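Local coordinates for transcriptional protein SWT1 (Saccharomyces cerevisiae, PDB 4PQZ) that is an RNA endonuclease involved in transcription, probably as an activator, and is represented by its C-terminal domain, which has a HEPN-like fold, at residues Gln34-Ser39 and Lys116-Asn121; Thr49-Ile54 and Asp74-Ile79; Ser95-Cys100 and Leu139-Thr144. All coordinates share one frame; numbering follows the deposited sequence.

Contact 1: Gln34-Ser39 and Lys116-Asn121; sequences QFDKVS and KSKPTN
The ring of Phe35 overlaps the backbone of Pro119-Asn121. Its outer end does the touching. Phe35 CZ lies 3.3 Å from Asn121 O. Phe35 CE1 lies 3.4 Å from Pro119 O. Pro119 O sits at the ring edge, close to the ring plane, where the C-H bonds point outward. Asn121 O approaches obliquely. The ring reaches the loop because CG stands anti to the backbone N (chi1 -178°).

One turn further along the helix, Ser39 OG donates a hydrogen bond of 2.7 Å to Pro119 O. The hydroxyl lies in the carbonyl plane, on a lone pair, with a C=O...OG angle of 143°. Pro119 O therefore meets both the Ser39 hydroxyl and the edge of the Phe35 ring. Ser39 and Phe35 are both buried, so the bond satisfies polar atoms in a largely covered place. Ser39 OG also touches Lys118 CG at 3.5 Å.

The rest of Lys118 runs on past Ser39 toward Asp36, bending at its last two torsions. It crosses the Asp36 side chain at about a right angle. Lys118 NZ stops 4.1 Å from Asp36 OD2, too far for a salt bridge. The two charges probably attract each other only loosely at this more exposed margin.

Asn121 is the N-cap of helix 122-139, and its OD1 accepts a hydrogen bond from the backbone N of Asp124. The contact joins the first turn of helix 35-62 of the HEPN-like bundle to the loop between helices 113-116 and 122-139. The side chains of Phe35 and Pro119 both rest on Leu125, and Pro119 also touches Phe128, so helix 122-139 packs against both partners.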
loop_
_atom_site.group_PDB
_atom_site.type_symbol
_atom_site.label_atom_id
_atom_site.label_comp_id
_atom_site.label_asym_id
_atom_site.label_seq_id
_atom_site.Cartn_x
_atom_site.Cartn_y
_atom_site.Cartn_z
ATOM N N GLN A 34 13.319 20.626 5.984
ATOM C CA GLN A 34 13.506 19.255 6.467
ATOM C C GLN A 34 12.758 18.152 5.709
ATOM O O GLN A 34 12.819 16.975 6.075
ATOM C CB GLN A 34 13.079 19.198 7.942
ATOM C CG GLN A 34 14.178 19.595 8.915
ATOM C CD GLN A 34 15.198 18.489 9.106
ATOM O OE1 GLN A 34 14.839 17.316 9.231
ATOM N NE2 GLN A 34 16.478 18.852 9.120
ATOM N N PHE A 35 12.086 18.521 4.633
ATOM C CA PHE A 35 10.971 17.727 4.133
ATOM C C PHE A 35 11.308 16.423 3.398
ATOM O O PHE A 35 10.674 15.395 3.640
ATOM C CB PHE A 35 10.072 18.613 3.267
ATOM C CG PHE A 35 8.873 17.909 2.733
ATOM C CD1 PHE A 35 8.894 17.352 1.462
ATOM C CD2 PHE A 35 7.727 17.792 3.499
ATOM C CE1 PHE A 35 7.784 16.694 0.965
ATOM C CE2 PHE A 35 6.608 17.132 3.002
ATOM C CZ PHE A 35 6.639 16.583 1.742
ATOM N N ASP A 36 12.298 16.463 2.510
ATOM C CA ASP A 36 12.483 15.400 1.512
ATOM C C ASP A 36 12.954 14.038 2.038
ATOM O O ASP A 36 12.616 13.008 1.454
ATOM C CB ASP A 36 13.396 15.871 0.368
ATOM C CG ASP A 36 12.760 16.963 -0.477
ATOM O OD1 ASP A 36 11.915 17.713 0.053
ATOM O OD2 ASP A 36 13.107 17.072 -1.670
ATOM N N LYS A 37 13.733 14.026 3.117
ATOM C CA LYS A 37 14.283 12.773 3.634
ATOM C C LYS A 37 13.172 11.901 4.181
ATOM O O LYS A 37 13.168 10.687 3.990
ATOM C CB LYS A 37 15.320 13.028 4.730
ATOM C CG LYS A 37 15.857 11.763 5.406
ATOM C CD LYS A 37 16.977 11.109 4.605
ATOM C CE LYS A 37 17.551 9.902 5.339
ATOM N NZ LYS A 37 16.563 8.786 5.426
ATOM N N VAL A 38 12.229 12.536 4.865
ATOM C CA VAL A 38 11.073 11.832 5.385
ATOM C C VAL A 38 9.995 11.656 4.298
ATOM O O VAL A 38 9.110 10.826 4.433
ATOM C CB VAL A 38 10.513 12.547 6.634
ATOM C CG1 VAL A 38 9.337 11.795 7.225
ATOM C CG2 VAL A 38 11.604 12.700 7.679
ATOM N N SER A 39 10.079 12.425 3.219
ATOM C CA SER A 39 9.187 12.217 2.076
ATOM C C SER A 39 9.465 10.879 1.394
ATOM O O SER A 39 8.565 10.049 1.243
ATOM C CB SER A 39 9.315 13.344 1.052
ATOM O OG SER A 39 8.340 13.210 0.027
ATOM N N LYS A 116 -0.047 7.945 -6.090
ATOM C CA LYS A 116 0.830 7.094 -6.916
ATOM C C LYS A 116 2.297 7.505 -6.929
ATOM O O LYS A 116 3.128 6.810 -7.522
ATOM C CB LYS A 116 0.345 7.052 -8.368
ATOM C CG LYS A 116 -0.961 6.341 -8.561
ATOM C CD LYS A 116 -1.238 6.036 -10.037
ATOM C CE LYS A 116 -1.329 7.290 -10.887
ATOM N NZ LYS A 116 -2.376 7.154 -11.949
ATOM N N SER A 117 2.619 8.632 -6.299
ATOM C CA SER A 117 3.966 9.190 -6.417
ATOM C C SER A 117 4.464 9.840 -5.132
ATOM O O SER A 117 3.719 9.967 -4.154
ATOM C CB SER A 117 4.052 10.176 -7.599
ATOM O OG SER A 117 2.979 11.108 -7.603
ATOM N N LYS A 118 5.736 10.236 -5.144
ATOM C CA LYS A 118 6.377 10.831 -3.976
ATOM C C LYS A 118 5.797 12.203 -3.671
ATOM O O LYS A 118 5.790 13.082 -4.537
ATOM C CB LYS A 118 7.887 10.948 -4.178
ATOM C CG LYS A 118 8.644 11.200 -2.877
ATOM C CD LYS A 118 10.128 11.474 -3.111
ATOM C CE LYS A 118 10.426 12.967 -3.027
ATOM N NZ LYS A 118 11.744 13.231 -2.371
ATOM N N PRO A 119 5.291 12.385 -2.439
ATOM C CA PRO A 119 4.721 13.664 -2.006
ATOM C C PRO A 119 5.716 14.830 -2.083
ATOM O O PRO A 119 6.851 14.715 -1.608
ATOM C CB PRO A 119 4.329 13.383 -0.554
ATOM C CG PRO A 119 4.065 11.928 -0.517
ATOM C CD PRO A 119 5.096 11.334 -1.422
ATOM N N THR A 120 5.279 15.937 -2.681
ATOM C CA THR A 120 6.116 17.127 -2.820
ATOM C C THR A 120 5.757 18.226 -1.819
ATOM O O THR A 120 6.460 19.230 -1.719
ATOM C CB THR A 120 6.070 17.705 -4.254
ATOM O OG1 THR A 120 4.724 18.076 -4.590
ATOM C CG2 THR A 120 6.580 16.681 -5.254
ATOM N N ASN A 121 4.667 18.034 -1.080
ATOM C CA ASN A 121 4.294 18.961 -0.005
ATOM C C ASN A 121 3.685 18.243 1.200
ATOM O O ASN A 121 3.408 17.042 1.134
ATOM C CB ASN A 121 3.360 20.065 -0.515
ATOM C CG ASN A 121 2.084 19.525 -1.139
ATOM O OD1 ASN A 121 1.225 18.991 -0.448
ATOM N ND2 ASN A 121 1.949 19.687 -2.451
#

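Contact 2: Thr49-Ile54 and Asp74-Ile79; sequences TIFFAI and DKLTTI
The Phe51 ring carries Leu76 O over one face, 3.2 Å above the plane and displaced toward the rim. Phe51 CE2 is the closest ring atom, 3.2 Å from Leu76 O. At the edge lies the Thr78 carbonyl, with Thr78 O 3.2 Å from Phe51 CE1. The backbone of Leu76-Thr78 thus bends round the ring, meeting first its face and then its edge. No hydrogen bond joins the two segments.

Phe51 CG stands anti to the carbonyl carbon (chi1 -65°), which turns the ring to the loop. Leu76 and Phe51 run alongside each other, pointing opposite ways. Leu76 CD1 comes up to the helix backbone, 3.7 Å from Phe51 O. The same methyl meets Ile54 CG2 at 4.0 Å. Ile50 CD1 touches Ile79 CG1 at 4.3 Å. Ile50, Phe51 and Ile54 all turn toward the loop. Phe51 and Leu76 make up most of the interface.

Thr78 is the N-cap of helix 79-88, its OG1 bonded to Asn81 N. The contact packs the middle of helix 35-62 against the loop leading into helix 79-88. Ile50 and Ile54 touch Ala82 of that helix, and Leu76 touches Tyr85. Ile50 and Ile79 also meet Trp132 of helix 122-139.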
loop_
_atom_site.group_PDB
_atom_site.type_symbol
_atom_site.label_atom_id
_atom_site.label_comp_id
_atom_site.label_asym_id
_atom_site.label_seq_id
_atom_site.Cartn_x
_atom_site.Cartn_y
_atom_site.Cartn_z
ATOM N N THR A 49 5.759 -2.018 1.584
ATOM C CA THR A 49 4.719 -2.660 2.379
ATOM C C THR A 49 3.512 -3.053 1.523
ATOM O O THR A 49 2.869 -4.075 1.762
ATOM C CB THR A 49 4.289 -1.736 3.569
ATOM O OG1 THR A 49 5.458 -1.299 4.266
ATOM C CG2 THR A 49 3.384 -2.457 4.541
ATOM N N ILE A 50 3.207 -2.237 0.523
ATOM C CA ILE A 50 2.150 -2.567 -0.420
ATOM C C ILE A 50 2.570 -3.790 -1.228
ATOM O O ILE A 50 1.781 -4.705 -1.456
ATOM C CB ILE A 50 1.861 -1.402 -1.385
ATOM C CG1 ILE A 50 1.331 -0.179 -0.625
ATOM C CG2 ILE A 50 0.846 -1.829 -2.435
ATOM C CD1 ILE A 50 1.373 1.109 -1.449
ATOM N N PHE A 51 3.831 -3.801 -1.643
ATOM C CA PHE A 51 4.358 -4.876 -2.478
ATOM C C PHE A 51 4.366 -6.187 -1.706
ATOM O O PHE A 51 3.892 -7.201 -2.211
ATOM C CB PHE A 51 5.764 -4.544 -2.998
ATOM C CG PHE A 51 5.804 -3.357 -3.923
ATOM C CD1 PHE A 51 4.631 -2.841 -4.461
ATOM C CD2 PHE A 51 7.012 -2.760 -4.256
ATOM C CE1 PHE A 51 4.660 -1.750 -5.308
ATOM C CE2 PHE A 51 7.049 -1.668 -5.109
ATOM C CZ PHE A 51 5.869 -1.163 -5.635
ATOM N N PHE A 52 4.884 -6.151 -0.477
ATOM C CA PHE A 52 4.851 -7.307 0.421
ATOM C C PHE A 52 3.444 -7.874 0.542
ATOM O O PHE A 52 3.253 -9.089 0.410
ATOM C CB PHE A 52 5.376 -6.948 1.828
ATOM C CG PHE A 52 5.097 -8.017 2.874
ATOM C CD1 PHE A 52 5.894 -9.160 2.955
ATOM C CD2 PHE A 52 4.036 -7.883 3.762
ATOM C CE1 PHE A 52 5.639 -10.153 3.913
ATOM C CE2 PHE A 52 3.774 -8.864 4.724
ATOM C CZ PHE A 52 4.575 -10.001 4.796
ATOM N N ALA A 53 2.476 -6.985 0.793
ATOM C CA ALA A 53 1.089 -7.383 1.031
ATOM C C ALA A 53 0.444 -8.020 -0.200
ATOM O O ALA A 53 -0.274 -9.019 -0.097
ATOM C CB ALA A 53 0.265 -6.204 1.512
ATOM N N ILE A 54 0.713 -7.446 -1.364
ATOM C CA ILE A 54 0.188 -7.995 -2.599
ATOM C C ILE A 54 0.860 -9.323 -2.959
ATOM O O ILE A 54 0.174 -10.297 -3.280
ATOM C CB ILE A 54 0.277 -6.977 -3.746
ATOM C CG1 ILE A 54 -0.742 -5.856 -3.493
ATOM C CG2 ILE A 54 0.031 -7.649 -5.074
ATOM C CD1 ILE A 54 -0.820 -4.870 -4.586
ATOM N N ASP A 74 8.775 -9.450 -10.001
ATOM C CA ASP A 74 9.407 -8.450 -10.840
ATOM C C ASP A 74 8.503 -8.495 -12.064
ATOM O O ASP A 74 8.705 -9.338 -12.926
ATOM C CB ASP A 74 10.828 -8.900 -11.225
ATOM C CG ASP A 74 11.602 -9.514 -10.064
ATOM O OD1 ASP A 74 12.369 -8.788 -9.406
ATOM O OD2 ASP A 74 11.486 -10.734 -9.825
ATOM N N LYS A 75 7.559 -7.566 -12.219
ATOM C CA LYS A 75 7.687 -6.166 -11.831
ATOM C C LYS A 75 6.514 -5.630 -11.004
ATOM O O LYS A 75 5.597 -5.015 -11.529
ATOM C CB LYS A 75 7.779 -5.381 -13.122
ATOM C CG LYS A 75 8.057 -3.904 -13.033
ATOM C CD LYS A 75 7.814 -3.246 -14.389
ATOM C CE LYS A 75 9.088 -2.993 -15.200
ATOM N NZ LYS A 75 8.814 -2.614 -16.614
ATOM N N LEU A 76 6.591 -5.850 -9.699
ATOM C CA LEU A 76 5.869 -5.050 -8.740
ATOM C C LEU A 76 6.851 -3.966 -8.334
ATOM O O LEU A 76 7.442 -4.046 -7.259
ATOM C CB LEU A 76 5.525 -5.889 -7.513
ATOM C CG LEU A 76 4.070 -6.304 -7.299
ATOM C CD1 LEU A 76 3.870 -6.797 -5.867
ATOM C CD2 LEU A 76 3.147 -5.142 -7.626
ATOM N N THR A 77 7.065 -2.983 -9.211
ATOM C CA THR A 77 8.009 -1.894 -8.920
ATOM C C THR A 77 7.342 -0.552 -8.670
ATOM O O THR A 77 7.949 0.356 -8.101
ATOM C CB THR A 77 9.100 -1.686 -10.006
ATOM O OG1 THR A 77 8.478 -1.419 -11.270
ATOM C CG2 THR A 77 10.023 -2.898 -10.081
ATOM N N THR A 78 6.098 -0.410 -9.102
ATOM C CA THR A 78 5.418 0.859 -8.901
ATOM C C THR A 78 4.125 0.689 -8.126
ATOM O O THR A 78 3.589 -0.414 -8.018
ATOM C CB THR A 78 5.120 1.586 -10.241
ATOM O OG1 THR A 78 4.091 0.890 -10.953
ATOM C CG2 THR A 78 6.367 1.671 -11.096
ATOM N N ILE A 79 3.626 1.792 -7.585
ATOM C CA ILE A 79 2.343 1.775 -6.906
ATOM C C ILE A 79 1.253 1.519 -7.940
ATOM O O ILE A 79 0.247 0.876 -7.644
ATOM C CB ILE A 79 2.139 3.071 -6.101
ATOM C CG1 ILE A 79 3.084 3.056 -4.900
ATOM C CG2 ILE A 79 0.678 3.247 -5.655
ATOM C CD1 ILE A 79 3.120 4.357 -4.101
#

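Contact 3: Ser95-Cys100 and Leu139-Thr144; sequences SELFTC and LFSKFT
Glu96 and Lys142 meet in a salt bridge, with Lys142 NZ donating to Glu96 OE2 at 2.5 Å. That distance is very short, so its exact value is doubtful. Glu96 OE1 lies further off, 3.6 Å from Lys142 NZ, so the ammonium group sits to one side of the carboxylate. The two side chains cross at about a right angle. Glu96 CG is anti to the backbone N (chi1 -177°) and the chain beyond is extended, which carries the carboxylate to Lys142.

Beside the charged pair, the aliphatic part of Lys142 lies against Leu97. Leu97 CD2 is 3.6 Å from Lys142 CD. Beyond it, Phe98 CE2 touches Leu139 CD2 at 3.6 Å. Leu139 starts out away from the other segment, yet its CD2 methyl reaches the ring.

Further out, a type I beta turn from Phe140 to Phe143 sets the position of Lys142. It is closed by Phe143 N bonding to Phe140 O at 2.8 Å. Ser141 OG is engaged with Phe138 O of helix 122-139. Thr99 OG1 bonds to Glu96 O at 2.7 Å. The Phe98 ring also meets that of Trp90, and Leu97 touches Thr57 of helix 35-62.

The contact is therefore apolar inside and ionic at its exposed margin. The salt bridge probably adds a charge-based link between the end of helix 90-97 and the turn after helix 122-139.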
loop_
_atom_site.group_PDB
_atom_site.type_symbol
_atom_site.label_atom_id
_atom_site.label_comp_id
_atom_site.label_asym_id
_atom_site.label_seq_id
_atom_site.Cartn_x
_atom_site.Cartn_y
_atom_site.Cartn_z
ATOM N N SER A 95 -11.306 -8.095 -3.096
ATOM C CA SER A 95 -12.534 -7.503 -2.585
ATOM C C SER A 95 -12.919 -8.121 -1.249
ATOM O O SER A 95 -13.560 -7.485 -0.423
ATOM C CB SER A 95 -13.698 -7.667 -3.563
ATOM O OG SER A 95 -14.151 -9.002 -3.586
ATOM N N GLU A 96 -12.558 -9.379 -1.060
ATOM C CA GLU A 96 -12.812 -10.044 0.210
ATOM C C GLU A 96 -12.097 -9.330 1.348
ATOM O O GLU A 96 -12.647 -9.184 2.435
ATOM C CB GLU A 96 -12.343 -11.495 0.158
ATOM C CG GLU A 96 -12.645 -12.245 1.419
ATOM C CD GLU A 96 -11.799 -13.490 1.601
ATOM O OE1 GLU A 96 -10.884 -13.732 0.782
ATOM O OE2 GLU A 96 -12.052 -14.212 2.589
ATOM N N LEU A 97 -10.870 -8.889 1.082
ATOM C CA LEU A 97 -10.075 -8.168 2.076
ATOM C C LEU A 97 -10.659 -6.779 2.350
ATOM O O LEU A 97 -10.417 -6.185 3.394
ATOM C CB LEU A 97 -8.615 -8.053 1.633
ATOM C CG LEU A 97 -7.920 -9.362 1.259
ATOM C CD1 LEU A 97 -6.452 -9.154 0.923
ATOM C CD2 LEU A 97 -8.097 -10.377 2.359
ATOM N N PHE A 98 -11.465 -6.284 1.422
ATOM C CA PHE A 98 -12.014 -4.949 1.547
ATOM C C PHE A 98 -13.489 -4.928 1.959
ATOM O O PHE A 98 -14.163 -3.905 1.794
ATOM C CB PHE A 98 -11.803 -4.154 0.241
ATOM C CG PHE A 98 -10.386 -3.676 0.041
ATOM C CD1 PHE A 98 -9.982 -2.436 0.535
ATOM C CD2 PHE A 98 -9.459 -4.453 -0.650
ATOM C CE1 PHE A 98 -8.674 -1.986 0.363
ATOM C CE2 PHE A 98 -8.145 -4.018 -0.833
ATOM C CZ PHE A 98 -7.753 -2.777 -0.324
ATOM N N THR A 99 -13.999 -6.036 2.498
ATOM C CA THR A 99 -15.433 -6.099 2.817
ATOM C C THR A 99 -15.906 -4.975 3.754
ATOM O O THR A 99 -16.955 -4.349 3.525
ATOM C CB THR A 99 -15.857 -7.455 3.401
ATOM O OG1 THR A 99 -15.274 -8.505 2.633
ATOM C CG2 THR A 99 -17.375 -7.592 3.355
ATOM N N CYS A 100 -15.131 -4.695 4.795
ATOM C CA CYS A 100 -15.523 -3.630 5.726
ATOM C C CYS A 100 -14.935 -2.272 5.344
ATOM O O CYS A 100 -14.550 -1.468 6.194
ATOM C CB CYS A 100 -15.196 -4.034 7.165
ATOM S SG CYS A 100 -16.068 -5.570 7.585
ATOM N N LEU A 139 -5.454 -4.805 3.508
ATOM C CA LEU A 139 -4.537 -5.722 2.836
ATOM C C LEU A 139 -3.799 -6.645 3.808
ATOM O O LEU A 139 -3.264 -7.672 3.389
ATOM C CB LEU A 139 -3.526 -4.972 1.957
ATOM C CG LEU A 139 -4.005 -4.127 0.769
ATOM C CD1 LEU A 139 -2.805 -3.407 0.157
ATOM C CD2 LEU A 139 -4.719 -4.957 -0.273
ATOM N N PHE A 140 -3.772 -6.286 5.096
ATOM C CA PHE A 140 -3.159 -7.142 6.130
ATOM C C PHE A 140 -4.199 -7.963 6.898
ATOM O O PHE A 140 -3.844 -8.766 7.761
ATOM C CB PHE A 140 -2.341 -6.308 7.138
ATOM C CG PHE A 140 -0.892 -6.105 6.745
ATOM C CD1 PHE A 140 -0.559 -5.482 5.549
ATOM C CD2 PHE A 140 0.133 -6.533 7.578
ATOM C CE1 PHE A 140 0.762 -5.297 5.190
ATOM C CE2 PHE A 140 1.468 -6.349 7.219
ATOM C CZ PHE A 140 1.776 -5.721 6.022
ATOM N N SER A 141 -5.477 -7.764 6.570
ATOM C CA SER A 141 -6.576 -8.228 7.423
ATOM C C SER A 141 -6.643 -9.756 7.638
ATOM O O SER A 141 -7.326 -10.229 8.554
ATOM C CB SER A 141 -7.925 -7.700 6.918
ATOM O OG SER A 141 -8.327 -8.361 5.724
ATOM N N LYS A 142 -5.940 -10.520 6.812
ATOM C CA LYS A 142 -5.907 -11.962 6.997
ATOM C C LYS A 142 -4.497 -12.455 7.248
ATOM O O LYS A 142 -4.246 -13.655 7.228
ATOM C CB LYS A 142 -6.521 -12.691 5.796
ATOM C CG LYS A 142 -7.981 -12.313 5.539
ATOM C CD LYS A 142 -8.582 -13.241 4.507
ATOM C CE LYS A 142 -9.913 -13.808 4.965
ATOM N NZ LYS A 142 -10.282 -15.002 4.139
ATOM N N PHE A 143 -3.579 -11.525 7.488
ATOM C CA PHE A 143 -2.210 -11.898 7.814
ATOM C C PHE A 143 -2.128 -12.370 9.275
ATOM O O PHE A 143 -3.126 -12.370 10.013
ATOM C CB PHE A 143 -1.241 -10.738 7.553
ATOM C CG PHE A 143 -1.023 -10.434 6.092
ATOM C CD1 PHE A 143 -1.689 -11.155 5.095
ATOM C CD2 PHE A 143 -0.139 -9.428 5.708
ATOM C CE1 PHE A 143 -1.489 -10.860 3.733
ATOM C CE2 PHE A 143 0.076 -9.134 4.341
ATOM C CZ PHE A 143 -0.605 -9.846 3.355
ATOM N N THR A 144 -0.945 -12.778 9.696
ATOM C CA THR A 144 -0.784 -13.225 11.081
ATOM C C THR A 144 -0.781 -12.042 12.061
ATOM O O THR A 144 -0.558 -10.890 11.665
ATOM C CB THR A 144 0.480 -14.057 11.249
ATOM O OG1 THR A 144 1.623 -13.194 11.304
ATOM C CG2 THR A 144 0.622 -15.044 10.072
#

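How the contacts relate
Contacts 1 and 2 both use helix 35-62, the first at its start and the second near its middle, with centres 19 Å apart. Both segments of contact 2 fall between those of contact 1 in sequence. The two touch where Lys116 CA meets Ile79 CG2 at 4.1 Å. Contact 2 is complete before contact 3 begins, and their centres are 16 Å apart. They meet through packing on Phe140 and Phe143: Phe52 CE2 lies 3.7 Å from Phe143 CE2, and Ala53 CB lies 3.8 Å from Phe140 CE1. Contacts 1 and 3 do not touch. Their centres are 28 Å apart, the chain's centre lies between them, and their segments interleave along the sequence.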